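Local coordinates for post-proline cleaving enzyme (Rickettsia typhi, PDB 4HVT), which probably cleaves short peptides after proline as a serine-type oligopeptidase, its hydrolase domain joined to a beta-propeller, at residues L560-G565 with E581-V586. Residues are numbered along the deposited sequence; the frame is centred on the assembly and turned at random.
Sequences LGIKGG and ELFGAV
Ile-562 sits as a knob against the ring of Phe-583. Its CD1 rests over the middle of one face, 4.0 Å from the ring centroid and only 5° off the normal, while CB of Leu-582 covers the opposite face, so the ring is clamped between two aliphatic bumps. CG1 of Ile-562 takes the position between backbone N and carbonyl carbon (chi1 56°); that leaves CG2 against the CD1–CE1 bond of the Phe-583 ring, 3.5 Å from each atom, and brings CG1 alongside CG2 of Val-586. Leu-560 runs beside Phe-583, its CD2 coming obliquely to the ring, 3.8 Å from CD1 of Phe-583. The two backbones run parallel, Gly-561 level with Ala-585 and Ile-562 with Val-586. Leu-560 O accepts a short, nearly straight bond from Gly-584 N (2.7 Å, 167°) and a weak one from Ala-585 N, and Ile-562 N donates to Ala-585 O at 2.9 Å. Ile-562 and Val-586 point to the face under helix 567-578; the Ala-585 methyl points to the other and packs on helix 688-706. Strand 560-565, helix 567-578 and strand 585-589 form a beta-alpha-beta crossover of the alpha/beta-hydrolase fold, the first strand leading into a probable nucleophile elbow that includes Gly-564.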
ATOM      1  N   LEU A 560      14.183  23.172   3.252  1.00 19.71           N
ATOM      2  CA  LEU A 560      13.659  22.057   2.444  1.00 18.83           C
ATOM      3  C   LEU A 560      13.872  20.717   3.127  1.00 18.31           C
ATOM      4  O   LEU A 560      15.020  20.241   3.309  1.00 18.74           O
ATOM      5  CB  LEU A 560      14.262  22.058   1.029  1.00 18.71           C
ATOM      6  CG  LEU A 560      13.802  20.893   0.157  1.00 18.00           C
ATOM      7  CD1 LEU A 560      12.262  20.826   0.048  1.00 17.70           C
ATOM      8  CD2 LEU A 560      14.491  20.920  -1.214  1.00 18.17           C
ATOM      9  N   GLY A 561      12.758  20.058   3.462  1.00 17.53           N
ATOM     10  CA  GLY A 561      12.841  18.705   3.997  1.00 17.21           C
ATOM     11  C   GLY A 561      12.241  17.693   3.043  1.00 16.49           C
ATOM     12  O   GLY A 561      11.411  18.018   2.203  1.00 15.48           O
ATOM     13  N   ILE A 562      12.788  16.487   3.120  1.00 16.21           N
ATOM     14  CA  ILE A 562      12.398  15.435   2.236  1.00 15.86           C
ATOM     15  C   ILE A 562      12.015  14.219   3.075  1.00 15.38           C
ATOM     16  O   ILE A 562      12.573  13.998   4.138  1.00 15.04           O
ATOM     17  CB  ILE A 562      13.484  15.064   1.200  1.00 15.87           C
ATOM     18  CG1 ILE A 562      14.804  14.692   1.870  1.00 16.02           C
ATOM     19  CG2 ILE A 562      13.666  16.193   0.194  1.00 16.16           C
ATOM     20  CD1 ILE A 562      15.801  14.084   0.869  1.00 16.22           C
ATOM     21  N   LYS A 563      10.998  13.506   2.619  1.00 15.09           N
ATOM     22  CA  LYS A 563      10.405  12.380   3.380  1.00 15.80           C
ATOM     23  C   LYS A 563      10.042  11.209   2.454  1.00 14.27           C
ATOM     24  O   LYS A 563       9.479  11.433   1.395  1.00 13.64           O
ATOM     25  CB  LYS A 563       9.214  12.945   4.161  1.00 17.84           C
ATOM     26  CG  LYS A 563       8.418  11.974   4.986  1.00 20.19           C
ATOM     27  CD  LYS A 563       7.098  12.631   5.448  1.00 21.68           C
ATOM     28  CE  LYS A 563       6.005  11.620   5.769  1.00 23.23           C
ATOM     29  NZ  LYS A 563       5.478  10.875   4.599  1.00 24.54           N
ATOM     30  N   GLY A 564      10.442   9.999   2.843  1.00 13.51           N
ATOM     31  CA  GLY A 564      10.143   8.778   2.070  1.00 12.74           C
ATOM     32  C   GLY A 564      10.256   7.525   2.935  1.00 12.46           C
ATOM     33  O   GLY A 564      10.987   7.480   3.919  1.00 12.30           O
ATOM     34  N   GLY A 565       9.447   6.530   2.617  1.00 12.19           N
ATOM     35  CA  GLY A 565       9.329   5.300   3.394  1.00 12.05           C
ATOM     36  C   GLY A 565       9.541   4.099   2.481  1.00 12.16           C
ATOM     37  O   GLY A 565       9.141   4.117   1.362  1.00 11.67           O
ATOM     38  N   GLU A 581      23.734  19.215  -0.017  1.00 25.02           N
ATOM     39  CA  GLU A 581      23.600  20.651  -0.030  1.00 26.01           C
ATOM     40  C   GLU A 581      22.237  21.180  -0.478  1.00 24.96           C
ATOM     41  O   GLU A 581      21.967  22.384  -0.358  1.00 25.67           O
ATOM     42  CB  GLU A 581      24.700  21.247  -0.917  1.00 27.52           C
ATOM     43  CG  GLU A 581      24.422  21.166  -2.433  1.00 28.22           C
ATOM     44  CD  GLU A 581      24.656  19.803  -3.084  1.00 28.27           C
ATOM     45  OE1 GLU A 581      25.171  18.852  -2.459  1.00 27.31           O
ATOM     46  OE2 GLU A 581      24.345  19.689  -4.284  1.00 30.45           O
ATOM     47  N   LEU A 582      21.392  20.301  -1.011  1.00 23.42           N
ATOM     48  CA  LEU A 582      20.049  20.675  -1.457  1.00 22.68           C
ATOM     49  C   LEU A 582      19.013  20.699  -0.339  1.00 21.20           C
ATOM     50  O   LEU A 582      17.906  21.287  -0.524  1.00 21.61           O
ATOM     51  CB  LEU A 582      19.576  19.706  -2.527  1.00 22.60           C
ATOM     52  CG  LEU A 582      20.078  19.894  -3.955  1.00 23.79           C
ATOM     53  CD1 LEU A 582      19.321  18.939  -4.830  1.00 23.41           C
ATOM     54  CD2 LEU A 582      19.940  21.303  -4.492  1.00 24.59           C
ATOM     55  N   PHE A 583      19.306  20.036   0.773  1.00 20.01           N
ATOM     56  CA  PHE A 583      18.292  19.709   1.796  1.00 19.45           C
ATOM     57  C   PHE A 583      18.659  20.127   3.186  1.00 20.09           C
ATOM     58  O   PHE A 583      19.866  20.262   3.559  1.00 21.74           O
ATOM     59  CB  PHE A 583      18.017  18.182   1.812  1.00 18.35           C
ATOM     60  CG  PHE A 583      17.840  17.633   0.473  1.00 17.73           C
ATOM     61  CD1 PHE A 583      16.663  17.915  -0.232  1.00 17.07           C
ATOM     62  CD2 PHE A 583      18.802  16.831  -0.104  1.00 17.67           C
ATOM     63  CE1 PHE A 583      16.459  17.446  -1.509  1.00 16.59           C
ATOM     64  CE2 PHE A 583      18.616  16.383  -1.397  1.00 17.13           C
ATOM     65  CZ  PHE A 583      17.466  16.661  -2.088  1.00 16.74           C
ATOM     66  N   GLY A 584      17.634  20.424   3.958  1.00 19.94           N
ATOM     67  CA  GLY A 584      17.803  20.847   5.352  1.00 20.29           C
ATOM     68  C   GLY A 584      17.365  19.817   6.396  1.00 19.92           C
ATOM     69  O   GLY A 584      17.753  19.917   7.572  1.00 21.19           O
ATOM     70  N   ALA A 585      16.546  18.852   5.993  1.00 18.80           N
ATOM     71  CA  ALA A 585      16.072  17.780   6.871  1.00 17.96           C
ATOM     72  C   ALA A 585      15.538  16.585   6.042  1.00 16.78           C
ATOM     73  O   ALA A 585      15.108  16.714   4.880  1.00 16.12           O
ATOM     74  CB  ALA A 585      14.982  18.269   7.814  1.00 17.95           C
ATOM     75  N   VAL A 586      15.703  15.436   6.642  1.00 16.16           N
ATOM     76  CA  VAL A 586      15.325  14.182   6.020  1.00 15.47           C
ATOM     77  C   VAL A 586      14.599  13.263   7.019  1.00 15.25           C
ATOM     78  O   VAL A 586      15.013  13.131   8.162  1.00 15.78           O
ATOM     79  CB  VAL A 586      16.558  13.433   5.522  1.00 15.46           C
ATOM     80  CG1 VAL A 586      16.153  12.181   4.767  1.00 14.74           C
ATOM     81  CG2 VAL A 586      17.445  14.269   4.599  1.00 15.81           C
TER